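Local coordinates for DUF1896 domain-containing protein (Porphyromonas gingivalis, PDB 2APL), which is of unknown function but folds as an all-helical chain of the DUF1896 family, with two helical clusters joined by an extended linker, at residues S10-K15 with M61-L66; S73-L78 with R97-L102; S110-Y115 with E128-E133. All blocks are in the same frame, centred on the assembly; numbering follows the deposited sequence.

Contact 1 (S10-K15 with M61-L66)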
loop_
_atom_site.group_PDB
_atom_site.type_symbol
_atom_site.label_atom_id
_atom_site.label_comp_id
_atom_site.label_asym_id
_atom_site.label_seq_id
_atom_site.Cartn_x
_atom_site.Cartn_y
_atom_site.Cartn_z
ATOM N N SER A 10 16.336 12.879 3.786
ATOM C CA SER A 10 16.799 11.510 3.611
ATOM C C SER A 10 16.027 10.539 4.516
ATOM O O SER A 10 15.767 9.420 4.138
ATOM C CB SER A 10 18.321 11.402 3.858
ATOM O OG SER A 10 19.012 12.112 2.826
ATOM N N HIS A 11 15.664 10.987 5.715
ATOM C CA HIS A 11 14.916 10.168 6.661
ATOM C C HIS A 11 13.508 9.882 6.078
ATOM O O HIS A 11 13.068 8.735 6.033
ATOM C CB HIS A 11 14.842 10.927 8.012
ATOM C CG HIS A 11 13.907 10.293 8.998
ATOM N ND1 HIS A 11 14.100 9.019 9.491
ATOM C CD2 HIS A 11 12.756 10.744 9.552
ATOM C CE1 HIS A 11 13.136 8.735 10.350
ATOM N NE2 HIS A 11 12.297 9.756 10.391
ATOM N N PHE A 12 12.827 10.922 5.589
ATOM C CA PHE A 12 11.479 10.736 5.047
ATOM C C PHE A 12 11.550 9.890 3.774
ATOM O O PHE A 12 10.709 9.027 3.583
ATOM C CB PHE A 12 10.789 12.082 4.746
ATOM C CG PHE A 12 10.534 12.902 5.986
ATOM C CD1 PHE A 12 9.877 12.325 7.096
ATOM C CD2 PHE A 12 10.950 14.254 6.056
ATOM C CE1 PHE A 12 9.643 13.090 8.260
ATOM C CE2 PHE A 12 10.754 15.020 7.227
ATOM C CZ PHE A 12 10.106 14.444 8.321
ATOM N N ARG A 13 12.507 10.173 2.894
ATOM C CA ARG A 13 12.693 9.329 1.706
ATOM C C ARG A 13 12.901 7.831 2.014
ATOM O O ARG A 13 12.221 6.997 1.436
ATOM C CB ARG A 13 13.807 9.839 0.779
ATOM C CG ARG A 13 13.890 8.972 -0.517
ATOM C CD ARG A 13 14.833 9.570 -1.593
ATOM N NE ARG A 13 14.642 8.786 -2.807
ATOM C CZ ARG A 13 14.194 9.290 -3.951
ATOM N NH1 ARG A 13 13.974 10.595 -4.051
ATOM N NH2 ARG A 13 14.014 8.489 -5.004
ATOM N N LEU A 14 13.801 7.505 2.938
ATOM C CA LEU A 14 14.023 6.138 3.349
ATOM C C LEU A 14 12.735 5.478 3.907
ATOM O O LEU A 14 12.413 4.365 3.528
ATOM C CB LEU A 14 15.183 6.015 4.351
ATOM C CG LEU A 14 15.607 4.567 4.617
ATOM C CD1 LEU A 14 15.931 3.805 3.325
ATOM C CD2 LEU A 14 16.759 4.504 5.621
ATOM N N LYS A 15 12.013 6.179 4.784
ATOM C CA LYS A 15 10.774 5.640 5.344
ATOM C C LYS A 15 9.760 5.304 4.236
ATOM O O LYS A 15 9.036 4.308 4.331
ATOM C CB LYS A 15 10.129 6.655 6.294
ATOM C CG LYS A 15 10.867 6.832 7.644
ATOM C CD LYS A 15 10.114 7.868 8.530
ATOM C CE LYS A 15 8.790 7.334 9.035
ATOM N NZ LYS A 15 8.218 8.355 9.924
HETATM N N MSE A 61 3.743 14.625 12.300
HETATM C CA MSE A 61 2.809 15.130 11.312
HETATM C C MSE A 61 3.354 15.058 9.859
HETATM O O MSE A 61 2.587 14.848 8.947
HETATM C CB MSE A 61 2.263 16.513 11.713
HETATM C CG MSE A 61 3.181 17.658 11.403
HETATM SE SE MSE A 61 2.385 19.342 12.191
HETATM C CE MSE A 61 2.891 19.031 14.145
ATOM N N ALA A 62 4.657 15.243 9.658
ATOM C CA ALA A 62 5.300 14.982 8.354
ATOM C C ALA A 62 5.153 13.511 7.865
ATOM O O ALA A 62 4.993 13.259 6.663
ATOM C CB ALA A 62 6.753 15.352 8.394
ATOM N N SER A 63 5.244 12.560 8.800
ATOM C CA SER A 63 5.011 11.165 8.495
ATOM C C SER A 63 3.570 10.901 8.073
ATOM O O SER A 63 3.361 10.102 7.161
ATOM C CB SER A 63 5.429 10.291 9.668
ATOM O OG SER A 63 6.839 10.447 9.801
ATOM N N GLU A 64 2.593 11.604 8.683
ATOM C CA GLU A 64 1.173 11.461 8.269
ATOM C C GLU A 64 1.023 11.941 6.822
ATOM O O GLU A 64 0.303 11.301 6.030
ATOM C CB GLU A 64 0.220 12.259 9.181
ATOM C CG GLU A 64 0.479 12.018 10.667
ATOM C CD GLU A 64 -0.579 11.184 11.353
ATOM O OE1 GLU A 64 -0.937 10.102 10.792
ATOM O OE2 GLU A 64 -1.047 11.610 12.458
ATOM N N VAL A 65 1.741 13.036 6.482
ATOM C CA VAL A 65 1.830 13.568 5.108
ATOM C C VAL A 65 2.468 12.545 4.137
ATOM O O VAL A 65 1.950 12.252 3.024
ATOM C CB VAL A 65 2.609 14.940 5.087
ATOM C CG1 VAL A 65 2.831 15.446 3.662
ATOM C CG2 VAL A 65 1.707 16.040 5.828
ATOM N N LEU A 66 3.580 12.003 4.591
ATOM C CA LEU A 66 4.295 10.993 3.808
ATOM C C LEU A 66 3.384 9.830 3.354
ATOM O O LEU A 66 3.414 9.412 2.195
ATOM C CB LEU A 66 5.454 10.477 4.660
ATOM C CG LEU A 66 6.602 9.785 3.943
ATOM C CD1 LEU A 66 7.358 10.867 3.116
ATOM C CD2 LEU A 66 7.519 9.081 4.981
#

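Contact 2 (S73-L78 with R97-L102)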
loop_
_atom_site.group_PDB
_atom_site.type_symbol
_atom_site.label_atom_id
_atom_site.label_comp_id
_atom_site.label_asym_id
_atom_site.label_seq_id
_atom_site.Cartn_x
_atom_site.Cartn_y
_atom_site.Cartn_z
ATOM N N SER A 73 -3.911 -0.920 0.897
ATOM C CA SER A 73 -3.020 -1.571 -0.039
ATOM C C SER A 73 -3.767 -2.739 -0.686
ATOM O O SER A 73 -4.106 -3.742 -0.006
ATOM C CB SER A 73 -1.766 -2.059 0.680
ATOM O OG SER A 73 -0.992 -2.899 -0.171
ATOM N N ARG A 74 -3.991 -2.624 -1.990
ATOM C CA ARG A 74 -4.502 -3.788 -2.787
ATOM C C ARG A 74 -3.583 -4.998 -2.694
ATOM O O ARG A 74 -4.061 -6.096 -2.500
ATOM C CB ARG A 74 -4.758 -3.397 -4.238
ATOM C CG ARG A 74 -5.842 -2.280 -4.324
ATOM C CD ARG A 74 -6.095 -1.835 -5.761
ATOM N NE ARG A 74 -4.845 -1.335 -6.344
ATOM C CZ ARG A 74 -4.603 -1.214 -7.653
ATOM N NH1 ARG A 74 -5.548 -1.526 -8.572
ATOM N NH2 ARG A 74 -3.412 -0.786 -8.046
ATOM N N TYR A 75 -2.268 -4.769 -2.821
ATOM C CA TYR A 75 -1.281 -5.837 -2.672
ATOM C C TYR A 75 -1.431 -6.584 -1.359
ATOM O O TYR A 75 -1.584 -7.811 -1.379
ATOM C CB TYR A 75 0.128 -5.320 -2.855
ATOM C CG TYR A 75 1.201 -6.322 -2.462
ATOM C CD1 TYR A 75 1.646 -7.283 -3.379
ATOM C CD2 TYR A 75 1.738 -6.340 -1.157
ATOM C CE1 TYR A 75 2.612 -8.254 -3.009
ATOM C CE2 TYR A 75 2.729 -7.284 -0.783
ATOM C CZ TYR A 75 3.161 -8.207 -1.718
ATOM O OH TYR A 75 4.103 -9.127 -1.383
ATOM N N ASP A 76 -1.424 -5.856 -0.238
ATOM C CA ASP A 76 -1.610 -6.456 1.084
ATOM C C ASP A 76 -2.938 -7.221 1.204
ATOM O O ASP A 76 -3.003 -8.270 1.854
ATOM C CB ASP A 76 -1.546 -5.376 2.197
ATOM C CG ASP A 76 -0.106 -4.869 2.490
ATOM O OD1 ASP A 76 0.880 -5.393 1.908
ATOM O OD2 ASP A 76 0.034 -3.916 3.319
ATOM N N THR A 77 -4.009 -6.670 0.623
ATOM C CA THR A 77 -5.336 -7.283 0.695
ATOM C C THR A 77 -5.341 -8.671 -0.037
ATOM O O THR A 77 -5.865 -9.683 0.488
ATOM C CB THR A 77 -6.408 -6.347 0.083
ATOM O OG1 THR A 77 -6.462 -5.155 0.841
ATOM C CG2 THR A 77 -7.837 -6.991 0.133
ATOM N N LEU A 78 -4.707 -8.713 -1.211
ATOM C CA LEU A 78 -4.607 -9.979 -1.974
ATOM C C LEU A 78 -3.772 -11.007 -1.214
ATOM O O LEU A 78 -4.157 -12.178 -1.132
ATOM C CB LEU A 78 -3.997 -9.714 -3.360
ATOM C CG LEU A 78 -4.942 -8.949 -4.284
ATOM C CD1 LEU A 78 -4.159 -8.428 -5.478
ATOM C CD2 LEU A 78 -6.113 -9.833 -4.754
ATOM N N ARG A 97 4.169 -14.298 -4.280
ATOM C CA ARG A 97 4.442 -14.362 -5.716
ATOM C C ARG A 97 3.242 -14.119 -6.639
ATOM O O ARG A 97 3.375 -13.513 -7.703
ATOM C CB ARG A 97 5.216 -15.626 -6.096
ATOM C CG ARG A 97 6.705 -15.381 -5.873
ATOM C CD ARG A 97 7.633 -16.430 -6.492
ATOM N NE ARG A 97 7.605 -17.686 -5.754
ATOM C CZ ARG A 97 8.620 -18.537 -5.684
ATOM N NH1 ARG A 97 9.774 -18.258 -6.289
ATOM N NH2 ARG A 97 8.486 -19.669 -4.996
ATOM N N LEU A 98 2.071 -14.559 -6.225
ATOM C CA LEU A 98 0.886 -14.366 -7.029
ATOM C C LEU A 98 0.215 -13.008 -6.900
ATOM O O LEU A 98 -0.451 -12.578 -7.837
ATOM C CB LEU A 98 -0.161 -15.443 -6.705
ATOM C CG LEU A 98 -0.111 -16.707 -7.568
ATOM C CD1 LEU A 98 -0.984 -17.754 -6.915
ATOM C CD2 LEU A 98 -0.633 -16.356 -8.978
ATOM N N ALA A 99 0.309 -12.373 -5.735
ATOM C CA ALA A 99 -0.430 -11.139 -5.498
ATOM C C ALA A 99 -0.130 -10.061 -6.566
ATOM O O ALA A 99 -1.054 -9.455 -7.065
ATOM C CB ALA A 99 -0.132 -10.594 -4.079
ATOM N N PRO A 100 1.173 -9.815 -6.900
ATOM C CA PRO A 100 1.471 -8.809 -7.948
ATOM C C PRO A 100 0.868 -9.140 -9.315
ATOM O O PRO A 100 0.488 -8.233 -10.038
ATOM C CB PRO A 100 3.021 -8.813 -8.055
ATOM C CG PRO A 100 3.491 -9.473 -6.820
ATOM C CD PRO A 100 2.404 -10.410 -6.344
ATOM N N ILE A 101 0.762 -10.423 -9.649
ATOM C CA ILE A 101 0.183 -10.853 -10.927
ATOM C C ILE A 101 -1.323 -10.715 -10.929
ATOM O O ILE A 101 -1.909 -10.258 -11.917
ATOM C CB ILE A 101 0.547 -12.346 -11.249
ATOM C CG1 ILE A 101 2.046 -12.533 -11.414
ATOM C CG2 ILE A 101 -0.058 -12.772 -12.563
ATOM C CD1 ILE A 101 2.856 -12.088 -10.284
ATOM N N LEU A 102 -1.945 -11.133 -9.839
ATOM C CA LEU A 102 -3.389 -10.930 -9.631
ATOM C C LEU A 102 -3.751 -9.457 -9.672
ATOM O O LEU A 102 -4.804 -9.095 -10.210
ATOM C CB LEU A 102 -3.848 -11.532 -8.312
ATOM C CG LEU A 102 -3.933 -13.052 -8.286
ATOM C CD1 LEU A 102 -4.137 -13.521 -6.885
ATOM C CD2 LEU A 102 -5.119 -13.535 -9.220
#

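Contact 3 (S110-Y115 with E128-E133)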
loop_
_atom_site.group_PDB
_atom_site.type_symbol
_atom_site.label_atom_id
_atom_site.label_comp_id
_atom_site.label_asym_id
_atom_site.label_seq_id
_atom_site.Cartn_x
_atom_site.Cartn_y
_atom_site.Cartn_z
ATOM N N SER A 110 -11.297 -5.338 -11.732
ATOM C CA SER A 110 -12.718 -4.956 -11.897
ATOM C C SER A 110 -13.457 -5.050 -10.565
ATOM O O SER A 110 -14.456 -4.326 -10.340
ATOM C CB SER A 110 -13.423 -5.829 -12.944
ATOM O OG SER A 110 -13.869 -7.052 -12.372
ATOM N N VAL A 111 -12.994 -5.961 -9.692
ATOM C CA VAL A 111 -13.533 -6.016 -8.338
ATOM C C VAL A 111 -13.076 -4.800 -7.501
ATOM O O VAL A 111 -13.933 -4.069 -6.937
ATOM C CB VAL A 111 -13.169 -7.379 -7.621
ATOM C CG1 VAL A 111 -13.461 -7.294 -6.123
ATOM C CG2 VAL A 111 -13.892 -8.556 -8.273
ATOM N N PHE A 112 -11.747 -4.556 -7.388
ATOM C CA PHE A 112 -11.260 -3.429 -6.582
ATOM C C PHE A 112 -11.877 -2.063 -7.062
ATOM O O PHE A 112 -12.135 -1.141 -6.253
ATOM C CB PHE A 112 -9.716 -3.338 -6.658
ATOM C CG PHE A 112 -8.964 -4.281 -5.764
ATOM C CD1 PHE A 112 -8.980 -4.122 -4.386
ATOM C CD2 PHE A 112 -8.132 -5.260 -6.307
ATOM C CE1 PHE A 112 -8.179 -4.943 -3.535
ATOM C CE2 PHE A 112 -7.362 -6.072 -5.483
ATOM C CZ PHE A 112 -7.388 -5.914 -4.089
ATOM N N ALA A 113 -12.102 -1.952 -8.381
ATOM C CA ALA A 113 -12.534 -0.687 -8.997
ATOM C C ALA A 113 -13.936 -0.216 -8.578
ATOM O O ALA A 113 -14.277 0.970 -8.748
ATOM C CB ALA A 113 -12.448 -0.775 -10.522
ATOM N N LYS A 114 -14.734 -1.150 -8.046
ATOM C CA LYS A 114 -16.079 -0.859 -7.571
ATOM C C LYS A 114 -16.065 -0.148 -6.227
ATOM O O LYS A 114 -17.075 0.372 -5.822
ATOM C CB LYS A 114 -16.907 -2.132 -7.444
ATOM C CG LYS A 114 -17.227 -2.765 -8.796
ATOM C CD LYS A 114 -18.393 -3.743 -8.725
ATOM C CE LYS A 114 -18.054 -4.987 -7.916
ATOM N NZ LYS A 114 -19.157 -5.975 -8.031
ATOM N N TYR A 115 -14.918 -0.145 -5.543
ATOM C CA TYR A 115 -14.810 0.450 -4.191
ATOM C C TYR A 115 -13.977 1.715 -4.166
ATOM O O TYR A 115 -13.091 1.915 -4.993
ATOM C CB TYR A 115 -14.241 -0.590 -3.213
ATOM C CG TYR A 115 -15.075 -1.836 -3.129
ATOM C CD1 TYR A 115 -16.091 -1.935 -2.172
ATOM C CD2 TYR A 115 -14.877 -2.921 -4.016
ATOM C CE1 TYR A 115 -16.898 -3.081 -2.075
ATOM C CE2 TYR A 115 -15.692 -4.077 -3.939
ATOM C CZ TYR A 115 -16.695 -4.142 -2.960
ATOM O OH TYR A 115 -17.506 -5.252 -2.840
ATOM N N GLU A 128 -15.557 -5.885 4.226
ATOM C CA GLU A 128 -15.917 -7.292 4.267
ATOM C C GLU A 128 -16.473 -7.710 2.906
ATOM O O GLU A 128 -16.191 -8.807 2.433
ATOM C CB GLU A 128 -16.906 -7.608 5.411
ATOM C CG GLU A 128 -17.098 -6.510 6.481
ATOM C CD GLU A 128 -15.798 -5.934 7.138
ATOM O OE1 GLU A 128 -14.824 -6.693 7.403
ATOM O OE2 GLU A 128 -15.766 -4.706 7.412
ATOM N N HIS A 129 -17.222 -6.808 2.266
ATOM C CA HIS A 129 -17.735 -7.023 0.926
ATOM C C HIS A 129 -16.633 -7.236 -0.112
ATOM O O HIS A 129 -16.691 -8.180 -0.915
ATOM C CB HIS A 129 -18.651 -5.881 0.489
ATOM C CG HIS A 129 -19.925 -5.789 1.269
ATOM N ND1 HIS A 129 -20.250 -4.685 2.028
ATOM C CD2 HIS A 129 -20.972 -6.647 1.385
ATOM C CE1 HIS A 129 -21.431 -4.872 2.598
ATOM N NE2 HIS A 129 -21.891 -6.057 2.226
ATOM N N LEU A 130 -15.664 -6.324 -0.117
ATOM C CA LEU A 130 -14.482 -6.468 -0.944
ATOM C C LEU A 130 -13.799 -7.833 -0.728
ATOM O O LEU A 130 -13.579 -8.575 -1.677
ATOM C CB LEU A 130 -13.480 -5.305 -0.672
ATOM C CG LEU A 130 -12.173 -5.441 -1.443
ATOM C CD1 LEU A 130 -12.405 -5.495 -2.974
ATOM C CD2 LEU A 130 -11.214 -4.320 -1.039
ATOM N N TYR A 131 -13.484 -8.150 0.525
ATOM C CA TYR A 131 -12.752 -9.369 0.864
ATOM C C TYR A 131 -13.443 -10.660 0.388
ATOM O O TYR A 131 -12.776 -11.597 -0.120
ATOM C CB TYR A 131 -12.554 -9.413 2.369
ATOM C CG TYR A 131 -11.701 -10.542 2.894
ATOM C CD1 TYR A 131 -10.361 -10.335 3.217
ATOM C CD2 TYR A 131 -12.247 -11.804 3.114
ATOM C CE1 TYR A 131 -9.568 -11.375 3.727
ATOM C CE2 TYR A 131 -11.483 -12.837 3.595
ATOM C CZ TYR A 131 -10.154 -12.623 3.919
ATOM O OH TYR A 131 -9.404 -13.667 4.416
ATOM N N THR A 132 -14.765 -10.709 0.602
ATOM C CA THR A 132 -15.569 -11.826 0.183
ATOM C C THR A 132 -15.577 -11.862 -1.333
ATOM O O THR A 132 -15.474 -12.940 -1.941
ATOM C CB THR A 132 -17.001 -11.668 0.730
ATOM O OG1 THR A 132 -16.931 -11.682 2.162
ATOM C CG2 THR A 132 -17.942 -12.760 0.216
ATOM N N GLU A 133 -15.650 -10.682 -1.959
ATOM C CA GLU A 133 -15.775 -10.684 -3.413
ATOM C C GLU A 133 -14.452 -11.181 -4.018
ATOM O O GLU A 133 -14.454 -11.955 -4.986
ATOM C CB GLU A 133 -16.199 -9.304 -3.916
ATOM C CG GLU A 133 -16.583 -9.247 -5.329
ATOM C CD GLU A 133 -17.328 -7.965 -5.711
ATOM O OE1 GLU A 133 -17.444 -7.000 -4.894
ATOM O OE2 GLU A 133 -17.838 -7.946 -6.857
#

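Contact 1 (S10-K15 with M61-L66)
Phe12 reaches across to Ala62 with the far end of its ring, CZ standing 3.5 Å from Ala62 CB, and the methyl meets the ring obliquely. With CG anti to its own carbonyl carbon (chi1 -65°), the ring leans back toward the N-terminal end of helix 3-23 and lies against the middle of helix 55-67. Ser63 OG sits near the ring plane, at the edge marked by CE1. One turn further along helix 55-67, Leu66 fills the space beside the base of the same residue: its CD1 lies 4.0 Å from Phe12 CB, while CD2 comes to 3.5 Å from the carbonyl oxygen Phe12 O. Both methyls lie against Phe12 O, CD1 turned to Phe12 CB and CD2 to Lys15 CB. Helices 3-23 and 55-67 are the first and third of the chain, and here their short segments run with an angle of 42° between N-to-C directions, at a closest axis approach of 10.7 Å. Helix 31-51 supplies the third wall of this helical cluster: Tyr45 touches Phe12 and Ala41 touches Leu66, so both large apolar groups are buried among three helices. At its more exposed border the contact turns polar. Lys15 lays its CB against Leu66 CD2 at 3.8 Å, then bends at chi3 (70°), which carries the ammonium group across to Ser63. Lys15 NZ donates to Ser63 OG at 2.5 Å, an unusually short hydrogen bond whose exact length is doubtful. That hydroxyl also bonds to the carbonyl oxygen of Glu59 in the preceding turn. Beside this hydrogen bond, Lys15 CG rests over one face of the His11 imidazole, toward its rim.

Contact 2 (S73-L78 with R97-L102)
This is a buried, mainly apolar helix-helix contact in the C-terminal part of the fold, where the first turn of helix 74-85 packs against helix 94-103. The short axes approach to 9.0 Å at an angle of 127°, and the backbones are nearest at Leu78 and Ala99, whose CA atoms are 5.6 Å apart. Ala99 is the hub. Its methyl meets Leu78 CB at 4.0 Å and, from another direction, Tyr75, with Tyr75 CE1 3.8 Å from Ala99 CB. The small side chain is consistent with the close approach of the backbones. Tyr75 gets there because its CG is anti to the backbone N (chi1 169°), which swings the ring out alongside helix 94-103 although its CB does not head there. Ala99 CB lies oblique to this ring, whereas Pro100 CD meets the ring edge in plane, the phenol running alongside the pyrrolidine. Deeper in, Leu78 extends CD1 over the helix backbone, 3.6 Å from Ala99 O, and on to Leu102 CB at 4.2 Å. Ile108 touches both leucines from helix 106-112, and Leu141 of helix 126-143 touches Leu102, so this side merges with the helices that follow. The start of helix 74-85 is fixed separately. Ser73 is its N-cap, and its OG accepts from Asp76 N in a nearly straight bond (172°), while Thr77 OG1 and Thr77 N approach Ser73 O from opposite faces of its carbonyl plane. Ser73 OG and Asp76 OD2 also bond to His23, which ties the cap to the end of helix 3-23. With no hydrogen bond crossing between the segments, their hold rests on shape and burial of carbon, while the polar groups cap helix 74-85 and tie its start to His23.

Contact 3 (S110-Y115 with E128-E133)
Tyr115 lies across Leu130 with one face of its ring: Leu130 CB stands over the centre of the ring, 4.1 Å from its centroid and 10° off the normal, a CH-pi contact. Leu130 CD1 adds to this at 3.7 Å from Tyr115 CE2. The same leucine spreads its branches between three partners, with CD1 also reaching Val111 CG1 at 3.8 Å and both methyls meeting the Phe112 ring at CD1. This is the tight part, where Val111 and Phe112 of helix 106-112 and the type I turn from Phe112 to Tyr115 close over the first half of helix 126-143. Leu134 continues the packing against Val111 and Phe112, while Leu117 and Phe121, from the connection between the two helices, also touch Leu130. The solvent side is looser and polar. Here His129 CB lies near Tyr115 OH while the imidazole leads away, and exposed Lys114 reaches over to Glu133. Glu133 joins the two sides. Its chain, extended beyond CG, runs antiparallel alongside Val111, with Glu133 CG 3.8 Å from Val111 CG1, and delivers the carboxylate to the turn. Tyr115 OH donates to Glu133 OE1 at 2.7 Å, nearly along the C-O axis, and the ring and carboxylate planes stand 81° apart. Lys114, bent at chi3 (-68°), comes in roughly perpendicular to the glutamate chain and brings NZ to 2.6 Å from Glu133 OE2, on the syn lone pair. One donor on each oxygen limits rotation of the carboxylate, and the neighbouring ammonium would be expected to favour its charged form. Through these two adjacent residues, a single glutamate pins the end of the turn to helix 126-143 by a salt bridge and a phenol hydrogen bond.

Contact 1 closes before contact 2 opens along the chain, and the two lie on opposite sides of the chain's centre, their own centres 24 Å apart and their nearest atoms about 12 Å apart. Contact 3 is farther still from contact 1, with about 30 Å between centres. Contacts 2 and 3, by contrast, are 13 Å apart between centres and touch through one residue: the Phe112 ring packs against Arg74, Thr77 and Leu78, with Leu78 CG 3.9 Å from Phe112 CZ. The connection from helix 55-67 to Ser73 joins this C-terminal cluster to the N-terminal helices, and His23 adds a second tie. No active site or ligand is known, so the contacts relate only through the fold.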